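MymaA.19257.a.B3 (Mycobacterium marinum, PDB 6Q10) is of unknown function but is a membrane-anchored mycobacterial protein whose soluble part, crystallised here, carries a LytR_C domain, suggesting a role in the cell envelope. Local coordinates at residues Q43-V47 with L112-F118; I78-G84 with R105-D111; V91-A95 with I127-L131. All coordinates share one frame; numbering follows the deposited sequence.

Contact 1: Q43-V47 with L112-F118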
ATOM      1  N   GLN A  43      -9.340  13.049  -0.024  1.00 24.27           N
ATOM      2  CA  GLN A  43      -7.997  12.503  -0.191  1.00 24.65           C
ATOM      3  C   GLN A  43      -8.013  11.034  -0.592  1.00 25.22           C
ATOM      4  O   GLN A  43      -7.161  10.600  -1.378  1.00 25.62           O
ATOM      5  CB  GLN A  43      -7.165  12.672   1.066  1.00 29.23           C
ATOM      6  CG  GLN A  43      -5.706  12.401   0.761  1.00 33.51           C
ATOM      7  CD  GLN A  43      -4.816  12.694   1.929  1.00 39.73           C
ATOM      8  OE1 GLN A  43      -5.225  12.549   3.081  1.00 42.84           O
ATOM      9  NE2 GLN A  43      -3.587  13.101   1.646  1.00 37.59           N
ATOM     10  N   ALA A  44      -8.927  10.235  -0.045  1.00 21.72           N
ATOM     11  CA  ALA A  44      -8.949   8.832  -0.454  1.00 21.71           C
ATOM     12  C   ALA A  44      -9.289   8.698  -1.930  1.00 24.09           C
ATOM     13  O   ALA A  44      -8.699   7.862  -2.621  1.00 25.36           O
ATOM     14  CB  ALA A  44      -9.916   8.005   0.398  1.00 23.57           C
ATOM     15  N   ALA A  45     -10.224   9.503  -2.432  1.00 26.90           N
ATOM     16  CA  ALA A  45     -10.553   9.448  -3.850  1.00 25.86           C
ATOM     17  C   ALA A  45      -9.361   9.868  -4.703  1.00 26.58           C
ATOM     18  O   ALA A  45      -9.116   9.280  -5.765  1.00 29.71           O
ATOM     19  CB  ALA A  45     -11.769  10.332  -4.147  1.00 26.46           C
ATOM     20  N   ASP A  46      -8.632  10.904  -4.269  1.00 26.87           N
ATOM     21  CA  ASP A  46      -7.457  11.358  -5.011  1.00 26.71           C
ATOM     22  C   ASP A  46      -6.418  10.255  -5.088  1.00 23.91           C
ATOM     23  O   ASP A  46      -5.853   9.994  -6.161  1.00 29.93           O
ATOM     24  CB  ASP A  46      -6.843  12.597  -4.355  1.00 28.99           C
ATOM     25  CG  ASP A  46      -7.738  13.800  -4.432  1.00 41.96           C
ATOM     26  OD1 ASP A  46      -8.588  13.842  -5.348  1.00 47.54           O
ATOM     27  OD2 ASP A  46      -7.577  14.701  -3.581  1.00 46.69           O
ATOM     28  N   VAL A  47      -6.152   9.588  -3.959  1.00 24.75           N
ATOM     29  CA  VAL A  47      -5.108   8.565  -3.943  1.00 23.14           C
ATOM     30  C   VAL A  47      -5.558   7.332  -4.721  1.00 22.58           C
ATOM     31  O   VAL A  47      -4.766   6.723  -5.453  1.00 23.33           O
ATOM     32  CB  VAL A  47      -4.701   8.227  -2.493  1.00 21.58           C
ATOM     33  CG1 VAL A  47      -3.803   6.973  -2.433  1.00 23.74           C
ATOM     34  CG2 VAL A  47      -3.996   9.418  -1.877  1.00 23.11           C
ATOM     35  N   LEU A 112      -5.444   0.553   2.123  1.00 18.74           N
ATOM     36  CA  LEU A 112      -4.457   1.613   2.301  1.00 16.50           C
ATOM     37  C   LEU A 112      -5.158   2.720   3.072  1.00 16.85           C
ATOM     38  O   LEU A 112      -6.110   3.324   2.568  1.00 19.51           O
ATOM     39  CB  LEU A 112      -3.940   2.123   0.958  1.00 18.01           C
ATOM     40  CG  LEU A 112      -3.087   3.379   1.072  1.00 16.98           C
ATOM     41  CD1 LEU A 112      -1.826   3.152   1.933  1.00 19.31           C
ATOM     42  CD2 LEU A 112      -2.723   3.815  -0.361  1.00 20.60           C
ATOM     43  N   VAL A 113      -4.753   2.919   4.332  1.00 17.87           N
ATOM     44  CA  VAL A 113      -5.407   3.849   5.239  1.00 19.16           C
ATOM     45  C   VAL A 113      -4.557   5.106   5.322  1.00 19.32           C
ATOM     46  O   VAL A 113      -3.393   5.041   5.733  1.00 22.63           O
ATOM     47  CB  VAL A 113      -5.591   3.226   6.628  1.00 20.35           C
ATOM     48  CG1 VAL A 113      -6.470   4.157   7.498  1.00 22.59           C
ATOM     49  CG2 VAL A 113      -6.241   1.848   6.476  1.00 23.34           C
ATOM     50  N   LEU A 114      -5.115   6.233   4.906  1.00 18.45           N
ATOM     51  CA  LEU A 114      -4.375   7.492   4.862  1.00 18.37           C
ATOM     52  C   LEU A 114      -4.472   8.163   6.216  1.00 19.59           C
ATOM     53  O   LEU A 114      -5.570   8.480   6.676  1.00 22.08           O
ATOM     54  CB  LEU A 114      -4.942   8.423   3.797  1.00 22.41           C
ATOM     55  CG  LEU A 114      -5.029   7.690   2.452  1.00 21.54           C
ATOM     56  CD1 LEU A 114      -5.565   8.722   1.453  1.00 22.02           C
ATOM     57  CD2 LEU A 114      -3.705   7.102   2.002  1.00 22.46           C
ATOM     58  N   GLY A 115      -3.318   8.412   6.839  1.00 21.30           N
ATOM     59  CA  GLY A 115      -3.288   9.176   8.060  1.00 24.71           C
ATOM     60  C   GLY A 115      -3.147  10.674   7.804  1.00 21.94           C
ATOM     61  O   GLY A 115      -3.035  11.148   6.672  1.00 24.29           O
ATOM     62  N   THR A 116      -3.169  11.425   8.907  1.00 22.35           N
ATOM     63  CA  THR A 116      -3.161  12.888   8.814  1.00 27.56           C
ATOM     64  C   THR A 116      -1.936  13.398   8.084  1.00 28.35           C
ATOM     65  O   THR A 116      -1.972  14.483   7.490  1.00 32.49           O
ATOM     66  CB  THR A 116      -3.211  13.521  10.203  1.00 32.59           C
ATOM     67  OG1 THR A 116      -2.079  13.076  10.968  1.00 29.96           O
ATOM     68  CG2 THR A 116      -4.488  13.149  10.913  1.00 30.71           C
ATOM     69  N   ASP A 117      -0.846  12.636   8.119  1.00 26.45           N
ATOM     70  CA  ASP A 117       0.430  13.075   7.579  1.00 31.72           C
ATOM     71  C   ASP A 117       0.653  12.670   6.129  1.00 31.01           C
ATOM     72  O   ASP A 117       1.634  13.119   5.523  1.00 33.79           O
ATOM     73  CB  ASP A 117       1.561  12.500   8.409  1.00 30.58           C
ATOM     74  CG  ASP A 117       1.454  12.868   9.877  1.00 34.14           C
ATOM     75  OD1 ASP A 117       0.630  13.747  10.250  1.00 38.17           O
ATOM     76  OD2 ASP A 117       2.207  12.282  10.674  1.00 34.51           O
ATOM     77  N   PHE A 118      -0.189  11.804   5.581  1.00 25.97           N
ATOM     78  CA  PHE A 118      -0.041  11.415   4.189  1.00 27.40           C
ATOM     79  C   PHE A 118      -0.149  12.633   3.283  1.00 30.83           C
ATOM     80  O   PHE A 118      -1.022  13.488   3.470  1.00 30.51           O
ATOM     81  CB  PHE A 118      -1.113  10.394   3.804  1.00 23.70           C
ATOM     82  CG  PHE A 118      -0.835   9.714   2.505  1.00 25.49           C
ATOM     83  CD1 PHE A 118      -1.288  10.261   1.315  1.00 30.62           C
ATOM     84  CD2 PHE A 118      -0.098   8.542   2.478  1.00 26.18           C
ATOM     85  CE1 PHE A 118      -1.009   9.632   0.110  1.00 31.19           C
ATOM     86  CE2 PHE A 118       0.178   7.912   1.271  1.00 30.08           C
ATOM     87  CZ  PHE A 118      -0.290   8.477   0.092  1.00 28.75           C
TER
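L114 is the bump and helix 43-47 supplies the hollow. The CD1 methyl of L114 settles into the notch formed by Q43 and V47, one helical turn apart. It meets CG of Q43 and CG2 of V47, both 3.7 Å away. The floor of the notch is the backbone at A44, with its CA 3.9 Å from L114 CD1. The second methyl of L114 does a different job. CD2 lies 3.8 Å above the plane of the F118 ring, over its centre, and so covers one face of it. L114 thus touches the helix with one methyl and the ring with the other. V47 also uses both of its branches. CG1 lies anti to the backbone N (chi1 169°) and points at L112 CD2, 3.9 Å away. CG2 reaches F118 CE1 at 3.6 Å.

The pieces belong to an alpha/beta layer. Helix 43-54 is the connection of a beta-alpha-beta crossover between the parallel neighbours 32-36 and 60-63. Strand 110-114 lies on the other side of strand 32-36. A44, V47 and L114 all rest on V34 of that middle strand.

Beyond the strand a type I turn, G115 to F118, swings the chain back and brings F118 against the helix. The N-H of F118 bonds to the O of G115, closing the turn. The polar lid is Q43. Its side chain, with chi1 -167° and extended beyond CG, carries the amide out to the edge of the F118 ring. NE2 sits there in the ring plane, while the amide plane is steeply turned (76°) to the ring. NE2 donates to the backbone O of F118 at 3.2 Å, from above the carbonyl plane. OE1 is bonded to S38 OG, which fixes the rotation of the buried amide.

Contact 2: I78-G84 with R105-D111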
ATOM      1  N   ILE A  78      -1.236  -0.041   6.098  1.00 16.21           N
ATOM      2  CA  ILE A  78      -1.683  -0.989   5.086  1.00 16.32           C
ATOM      3  C   ILE A  78      -2.178  -2.218   5.826  1.00 17.85           C
ATOM      4  O   ILE A  78      -1.420  -2.823   6.595  1.00 19.70           O
ATOM      5  CB  ILE A  78      -0.569  -1.346   4.096  1.00 15.82           C
ATOM      6  CG1 ILE A  78      -0.083  -0.085   3.384  1.00 18.69           C
ATOM      7  CG2 ILE A  78      -1.086  -2.354   3.042  1.00 20.19           C
ATOM      8  CD1 ILE A  78       1.186  -0.320   2.537  1.00 19.92           C
ATOM      9  N   ARG A  79      -3.459  -2.539   5.655  1.00 16.43           N
ATOM     10  CA  ARG A  79      -4.111  -3.623   6.390  1.00 16.25           C
ATOM     11  C   ARG A  79      -4.475  -4.729   5.409  1.00 18.94           C
ATOM     12  O   ARG A  79      -5.016  -4.454   4.330  1.00 20.45           O
ATOM     13  CB  ARG A  79      -5.362  -3.135   7.109  1.00 20.67           C
ATOM     14  CG  ARG A  79      -5.177  -1.940   8.036  1.00 22.18           C
ATOM     15  CD  ARG A  79      -6.540  -1.521   8.555  1.00 21.00           C
ATOM     16  NE  ARG A  79      -6.429  -0.284   9.332  1.00 22.96           N
ATOM     17  CZ  ARG A  79      -7.418   0.575   9.517  1.00 22.97           C
ATOM     18  NH1 ARG A  79      -8.617   0.341   8.988  1.00 22.68           N
ATOM     19  NH2 ARG A  79      -7.211   1.686  10.234  1.00 23.54           N
ATOM     20  N   PHE A  80      -4.181  -5.972   5.777  1.00 17.79           N
ATOM     21  CA  PHE A  80      -4.335  -7.079   4.831  1.00 18.11           C
ATOM     22  C   PHE A  80      -4.401  -8.378   5.610  1.00 22.01           C
ATOM     23  O   PHE A  80      -4.076  -8.436   6.798  1.00 23.14           O
ATOM     24  CB  PHE A  80      -3.157  -7.130   3.844  1.00 17.97           C
ATOM     25  CG  PHE A  80      -1.825  -7.196   4.527  1.00 19.70           C
ATOM     26  CD1 PHE A  80      -1.180  -8.402   4.719  1.00 22.43           C
ATOM     27  CD2 PHE A  80      -1.213  -6.038   4.981  1.00 18.80           C
ATOM     28  CE1 PHE A  80       0.043  -8.458   5.358  1.00 24.16           C
ATOM     29  CE2 PHE A  80       0.018  -6.091   5.618  1.00 24.14           C
ATOM     30  CZ  PHE A  80       0.637  -7.306   5.814  1.00 21.72           C
ATOM     31  N   GLY A  81      -4.824  -9.431   4.920  1.00 22.50           N
ATOM     32  CA  GLY A  81      -4.690 -10.780   5.413  1.00 25.53           C
ATOM     33  C   GLY A  81      -3.599 -11.502   4.635  1.00 24.41           C
ATOM     34  O   GLY A  81      -3.082 -11.006   3.640  1.00 22.37           O
ATOM     35  N   THR A  82      -3.331 -12.739   5.056  1.00 28.48           N
ATOM     36  CA  THR A  82      -2.225 -13.461   4.448  1.00 29.28           C
ATOM     37  C   THR A  82      -2.411 -13.605   2.940  1.00 27.39           C
ATOM     38  O   THR A  82      -1.441 -13.479   2.174  1.00 30.81           O
ATOM     39  CB  THR A  82      -2.073 -14.814   5.124  1.00 38.13           C
ATOM     40  OG1 THR A  82      -1.791 -14.596   6.515  1.00 35.66           O
ATOM     41  CG2 THR A  82      -0.927 -15.584   4.485  1.00 35.65           C
ATOM     42  N   ALA A  83      -3.645 -13.842   2.483  1.00 30.03           N
ATOM     43  CA  ALA A  83      -3.881 -13.959   1.046  1.00 28.08           C
ATOM     44  C   ALA A  83      -3.587 -12.672   0.296  1.00 32.08           C
ATOM     45  O   ALA A  83      -3.400 -12.706  -0.925  1.00 32.78           O
ATOM     46  CB  ALA A  83      -5.333 -14.371   0.763  1.00 28.50           C
ATOM     47  N   GLY A  84      -3.568 -11.539   0.981  1.00 26.12           N
ATOM     48  CA  GLY A  84      -3.373 -10.282   0.311  1.00 23.14           C
ATOM     49  C   GLY A  84      -1.974  -9.737   0.469  1.00 22.96           C
ATOM     50  O   GLY A  84      -1.746  -8.573   0.118  1.00 21.25           O
ATOM     51  N   ARG A 105      -7.926 -11.087   7.951  1.00 24.22           N
ATOM     52  CA  ARG A 105      -9.035 -11.261   7.018  1.00 24.50           C
ATOM     53  C   ARG A 105      -8.771 -12.444   6.089  1.00 26.15           C
ATOM     54  O   ARG A 105      -7.619 -12.784   5.791  1.00 29.15           O
ATOM     55  CB  ARG A 105      -9.265  -9.984   6.204  1.00 23.53           C
ATOM     56  CG  ARG A 105      -8.170  -9.711   5.141  1.00 23.37           C
ATOM     57  CD  ARG A 105      -8.404  -8.396   4.437  1.00 24.63           C
ATOM     58  NE  ARG A 105      -8.189  -7.279   5.353  1.00 23.47           N
ATOM     59  CZ  ARG A 105      -8.387  -6.012   5.019  1.00 25.57           C
ATOM     60  NH1 ARG A 105      -8.815  -5.707   3.800  1.00 23.12           N
ATOM     61  NH2 ARG A 105      -8.215  -5.059   5.929  1.00 24.41           N
ATOM     62  N   ALA A 106      -9.859 -13.047   5.597  1.00 28.94           N
ATOM     63  CA  ALA A 106      -9.755 -14.283   4.834  1.00 33.27           C
ATOM     64  C   ALA A 106      -9.628 -14.057   3.336  1.00 35.67           C
ATOM     65  O   ALA A 106      -9.238 -14.987   2.624  1.00 41.14           O
ATOM     66  CB  ALA A 106     -10.957 -15.194   5.101  1.00 33.52           C
ATOM     67  N   ASP A 107      -9.930 -12.856   2.839  1.00 28.88           N
ATOM     68  CA  ASP A 107      -9.851 -12.595   1.408  1.00 29.61           C
ATOM     69  C   ASP A 107      -8.551 -11.870   1.071  1.00 28.73           C
ATOM     70  O   ASP A 107      -7.693 -11.633   1.925  1.00 27.93           O
ATOM     71  CB  ASP A 107     -11.087 -11.818   0.934  1.00 31.74           C
ATOM     72  CG  ASP A 107     -11.119 -10.351   1.390  1.00 35.93           C
ATOM     73  OD1 ASP A 107     -10.105  -9.785   1.790  1.00 36.66           O
ATOM     74  OD2 ASP A 107     -12.199  -9.732   1.315  1.00 46.45           O
ATOM     75  N   ASP A 108      -8.400 -11.500  -0.198  1.00 24.64           N
ATOM     76  CA  ASP A 108      -7.152 -10.927  -0.673  1.00 26.07           C
ATOM     77  C   ASP A 108      -7.203  -9.406  -0.783  1.00 25.56           C
ATOM     78  O   ASP A 108      -6.318  -8.808  -1.404  1.00 26.19           O
ATOM     79  CB  ASP A 108      -6.770 -11.562  -2.021  1.00 30.69           C
ATOM     80  CG  ASP A 108      -7.830 -11.377  -3.077  1.00 37.02           C
ATOM     81  OD1 ASP A 108      -8.884 -10.769  -2.808  1.00 39.87           O
ATOM     82  OD2 ASP A 108      -7.618 -11.863  -4.205  1.00 42.84           O
ATOM     83  N   SER A 109      -8.214  -8.775  -0.195  1.00 24.61           N
ATOM     84  CA  SER A 109      -8.313  -7.332  -0.269  1.00 24.93           C
ATOM     85  C   SER A 109      -7.286  -6.699   0.656  1.00 23.33           C
ATOM     86  O   SER A 109      -6.841  -7.291   1.652  1.00 22.88           O
ATOM     87  CB  SER A 109      -9.706  -6.863   0.131  1.00 23.06           C
ATOM     88  OG  SER A 109      -9.960  -7.147   1.504  1.00 25.85           O
ATOM     89  N   VAL A 110      -6.923  -5.468   0.320  1.00 20.18           N
ATOM     90  CA  VAL A 110      -5.957  -4.701   1.094  1.00 17.53           C
ATOM     91  C   VAL A 110      -6.486  -3.284   1.279  1.00 20.79           C
ATOM     92  O   VAL A 110      -6.975  -2.671   0.320  1.00 21.73           O
ATOM     93  CB  VAL A 110      -4.611  -4.689   0.357  1.00 21.19           C
ATOM     94  CG1 VAL A 110      -3.644  -3.746   1.063  1.00 18.95           C
ATOM     95  CG2 VAL A 110      -4.046  -6.120   0.283  1.00 20.62           C
ATOM     96  N   ASP A 111      -6.393  -2.759   2.509  1.00 19.55           N
ATOM     97  CA  ASP A 111      -6.787  -1.383   2.782  1.00 19.68           C
ATOM     98  C   ASP A 111      -5.541  -0.515   2.930  1.00 19.13           C
ATOM     99  O   ASP A 111      -4.701  -0.796   3.784  1.00 22.29           O
ATOM    100  CB  ASP A 111      -7.618  -1.302   4.058  1.00 18.54           C
ATOM    101  CG  ASP A 111      -8.886  -2.165   4.007  1.00 24.40           C
ATOM    102  OD1 ASP A 111      -9.380  -2.429   2.901  1.00 27.03           O
ATOM    103  OD2 ASP A 111      -9.382  -2.581   5.071  1.00 26.91           O
TER
HETATM  104  O   HOH W   1      -9.806  -1.858   7.585  1.00 26.70           O
HETATM  105  O   HOH W   2      -5.803  -9.572   2.281  1.00 21.94           O
HETATM  106  O   HOH W   3      -5.237 -13.843   7.107  1.00 32.56           O
HETATM  107  O   HOH W   4      -6.227 -13.882   3.812  1.00 31.20           O
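The backbone O of R105 is gripped from the side of residues 81-83. Two waters donate to it. One, at 2.9 Å from R105 O, also takes the N-H of T82. The other takes the N-H of A83. The CA-H of G81 points at the same oxygen. This end is the loop side of an antiparallel strand pair, 76-80 with 110-114, inside the mixed sheet. R79 and D111 form a hydrogen-bonded pair. R79 N to D111 O and D111 N to R79 O are both 2.8 Å and nearly straight.

R105 folds back over this pair. Its chain bends at chi3 (69°), which lays the guanidinium flat above the backbone. R79 O lies 3.6 Å above the guanidinium plane, and F80 CA is over the same face. The rim of the group is held by acids and a hydroxyl. NH2 makes a salt bridge to D111 OD2, 2.9 Å, and a second to D103. NH1 donates to S109 OG. D111 OD1 is also paired with R33, so the carboxylate is shared between arginines. D107 OD1 closes an Asx turn by accepting from S109 N. It takes S109 OG as well, from the same face of its plane.

R79 stretches out on the D111 face, where a water links its NH1 to D111 OD2. D64, by a salt bridge, and Q77, by a hydrogen bond, also hold this guanidinium. The opposite face is apolar and lies under helix 85-94. There I78 CG2 meets V110 CG1 at 3.5 Å, and V110 CG2 packs on F80 CB, 3.8 Å away.

Contact 3: V91-A95 with I127-L131; sequences VWLVA and IDAVL
L93 and I127 make most of this contact, with L131 third. L93 points at helix 127-131. Its CD1 methyl lies 3.6 Å from V130 CG1, and the two side chains cross at about a right angle. The same methyl touches L131 CD2 more loosely, at 4.2 Å. Here the side chains run past each other in opposite directions.

I127 packs against the backbone of L93 and the side chain of V94. Its chain is extended past CG1 (chi2 165°), which carries CD1 to the backbone O of L93, 3.5 Å away. That oxygen is buried and has no hydrogen-bond partner in the model. A methyl thus covers a carbonyl. I127 CG2 turns to V94 CG1, 4.1 Å away.

L131 comes one turn after I127. Its other methyl, CD1, packs on V94 CG1 at 3.9 Å. V94 CG1 therefore sits over the pair I127 and L131, while L93 takes V130 and L131. Apart from the L93 carbonyl, only apolar side chains meet.

Helix 144-153 closes the group: L93 touches H151, I127 touches I150 and V130 touches L146. The disulfide C97-C155 ties the loop after helix 85-94 to the C-terminus. The arrangement is helix-on-helix packing in an alpha/beta fold: helix 85-94 borders the sheet through V91 on I78, and helix 125-132 forms an outer layer against it.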
ATOM      1  N   VAL A  91       1.395  -2.150  -2.743  1.00 17.01           N
ATOM      2  CA  VAL A  91       0.994  -0.858  -2.191  1.00 17.84           C
ATOM      3  C   VAL A  91       2.141  -0.238  -1.395  1.00 17.75           C
ATOM      4  O   VAL A  91       2.361   0.979  -1.438  1.00 17.24           O
ATOM      5  CB  VAL A  91      -0.267  -1.016  -1.326  1.00 16.41           C
ATOM      6  CG1 VAL A  91      -0.669   0.333  -0.731  1.00 19.58           C
ATOM      7  CG2 VAL A  91      -1.412  -1.574  -2.190  1.00 19.40           C
ATOM      8  N   TRP A  92       2.890  -1.061  -0.657  1.00 15.62           N
ATOM      9  CA  TRP A  92       3.946  -0.524   0.197  1.00 16.06           C
ATOM     10  C   TRP A  92       5.064   0.144  -0.594  1.00 17.87           C
ATOM     11  O   TRP A  92       5.776   0.994  -0.057  1.00 20.15           O
ATOM     12  CB  TRP A  92       4.479  -1.682   1.068  1.00 18.54           C
ATOM     13  CG  TRP A  92       5.288  -1.321   2.267  1.00 19.55           C
ATOM     14  CD1 TRP A  92       5.091  -0.286   3.129  1.00 20.51           C
ATOM     15  CD2 TRP A  92       6.423  -2.046   2.746  1.00 20.02           C
ATOM     16  NE1 TRP A  92       6.044  -0.335   4.135  1.00 21.63           N
ATOM     17  CE2 TRP A  92       6.884  -1.397   3.901  1.00 24.57           C
ATOM     18  CE3 TRP A  92       7.111  -3.168   2.278  1.00 23.51           C
ATOM     19  CZ2 TRP A  92       8.002  -1.855   4.614  1.00 25.97           C
ATOM     20  CZ3 TRP A  92       8.213  -3.622   2.997  1.00 26.64           C
ATOM     21  CH2 TRP A  92       8.631  -2.966   4.144  1.00 24.84           C
ATOM     22  N   LEU A  93       5.242  -0.238  -1.864  1.00 17.89           N
ATOM     23  CA  LEU A  93       6.204   0.446  -2.719  1.00 18.95           C
ATOM     24  C   LEU A  93       5.891   1.928  -2.848  1.00 19.84           C
ATOM     25  O   LEU A  93       6.801   2.761  -2.873  1.00 21.40           O
ATOM     26  CB  LEU A  93       6.191  -0.191  -4.111  1.00 20.32           C
ATOM     27  CG  LEU A  93       6.724  -1.609  -4.141  1.00 20.49           C
ATOM     28  CD1 LEU A  93       6.387  -2.200  -5.517  1.00 23.73           C
ATOM     29  CD2 LEU A  93       8.246  -1.648  -3.902  1.00 22.79           C
ATOM     30  N   VAL A  94       4.602   2.272  -2.985  1.00 18.42           N
ATOM     31  CA  VAL A  94       4.223   3.655  -3.236  1.00 21.28           C
ATOM     32  C   VAL A  94       3.723   4.343  -1.967  1.00 19.62           C
ATOM     33  O   VAL A  94       3.545   5.568  -1.976  1.00 22.91           O
ATOM     34  CB  VAL A  94       3.194   3.752  -4.380  1.00 19.90           C
ATOM     35  CG1 VAL A  94       3.870   3.325  -5.709  1.00 21.79           C
ATOM     36  CG2 VAL A  94       1.952   2.880  -4.109  1.00 18.99           C
ATOM     37  N   ALA A  95       3.540   3.605  -0.875  1.00 18.09           N
ATOM     38  CA  ALA A  95       3.248   4.190   0.441  1.00 17.62           C
ATOM     39  C   ALA A  95       4.236   3.621   1.454  1.00 18.06           C
ATOM     40  O   ALA A  95       3.856   2.922   2.400  1.00 20.27           O
ATOM     41  CB  ALA A  95       1.808   3.889   0.849  1.00 20.62           C
ATOM     42  N   ILE A 127      11.460   3.031  -7.509  1.00 20.62           N
ATOM     43  CA  ILE A 127      10.076   2.591  -7.423  1.00 21.01           C
ATOM     44  C   ILE A 127       9.504   2.387  -8.818  1.00 21.79           C
ATOM     45  O   ILE A 127       8.838   1.388  -9.099  1.00 21.98           O
ATOM     46  CB  ILE A 127       9.246   3.615  -6.618  1.00 21.09           C
ATOM     47  CG1 ILE A 127       9.673   3.601  -5.136  1.00 25.99           C
ATOM     48  CG2 ILE A 127       7.774   3.364  -6.816  1.00 24.63           C
ATOM     49  CD1 ILE A 127       9.188   4.816  -4.337  1.00 27.59           C
ATOM     50  N   ASP A 128       9.768   3.333  -9.726  1.00 22.04           N
ATOM     51  CA  ASP A 128       9.230   3.226 -11.075  1.00 28.03           C
ATOM     52  C   ASP A 128       9.751   1.983 -11.774  1.00 26.71           C
ATOM     53  O   ASP A 128       9.004   1.323 -12.505  1.00 26.81           O
ATOM     54  CB  ASP A 128       9.565   4.478 -11.872  1.00 29.20           C
ATOM     55  CG  ASP A 128       8.801   5.701 -11.382  1.00 42.02           C
ATOM     56  OD1 ASP A 128       8.083   5.607 -10.355  1.00 42.73           O
ATOM     57  OD2 ASP A 128       8.927   6.767 -12.022  1.00 47.97           O
ATOM     58  N   ALA A 129      11.030   1.649 -11.560  1.00 23.86           N
ATOM     59  CA  ALA A 129      11.583   0.427 -12.130  1.00 21.19           C
ATOM     60  C   ALA A 129      10.851  -0.797 -11.612  1.00 24.32           C
ATOM     61  O   ALA A 129      10.479  -1.690 -12.386  1.00 26.90           O
ATOM     62  CB  ALA A 129      13.080   0.338 -11.832  1.00 26.18           C
ATOM     63  N   VAL A 130      10.627  -0.870 -10.300  1.00 19.92           N
ATOM     64  CA  VAL A 130       9.915  -2.028  -9.765  1.00 19.77           C
ATOM     65  C   VAL A 130       8.485  -2.072 -10.311  1.00 20.68           C
ATOM     66  O   VAL A 130       7.997  -3.136 -10.722  1.00 23.00           O
ATOM     67  CB  VAL A 130       9.938  -2.012  -8.229  1.00 18.91           C
ATOM     68  CG1 VAL A 130       9.122  -3.197  -7.653  1.00 19.24           C
ATOM     69  CG2 VAL A 130      11.373  -2.080  -7.705  1.00 20.10           C
ATOM     70  N   LEU A 131       7.778  -0.937 -10.296  1.00 19.91           N
ATOM     71  CA  LEU A 131       6.386  -0.941 -10.779  1.00 22.62           C
ATOM     72  C   LEU A 131       6.294  -1.415 -12.230  1.00 23.30           C
ATOM     73  O   LEU A 131       5.348  -2.111 -12.593  1.00 24.04           O
ATOM     74  CB  LEU A 131       5.739   0.439 -10.654  1.00 23.81           C
ATOM     75  CG  LEU A 131       5.544   0.973  -9.242  1.00 22.12           C
ATOM     76  CD1 LEU A 131       5.051   2.404  -9.297  1.00 24.20           C
ATOM     77  CD2 LEU A 131       4.540   0.086  -8.489  1.00 25.21           C
TER

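Contacts 1 and 2 share strand 110-114 and sit about 18 Å apart, centre to centre. Contact 1 takes its far end, contact 2 its start. They meet where V113 CG2 packs on R79 CZ, 3.5 Å apart. Contact 3 lies about 16 Å from contact 1 and about 18 Å from contact 2, centre to centre. L112 CD1 reaches A95 CB at 3.9 Å, and I78 CD1 reaches W92 CA at 3.6 Å. These contacts join the sheet to helix 85-94 and to A95 that follows it. Along the chain, contact 2 is nested inside the loop closed by contact 1, while contact 3 crosses both. None of the three contacts holds a ligand.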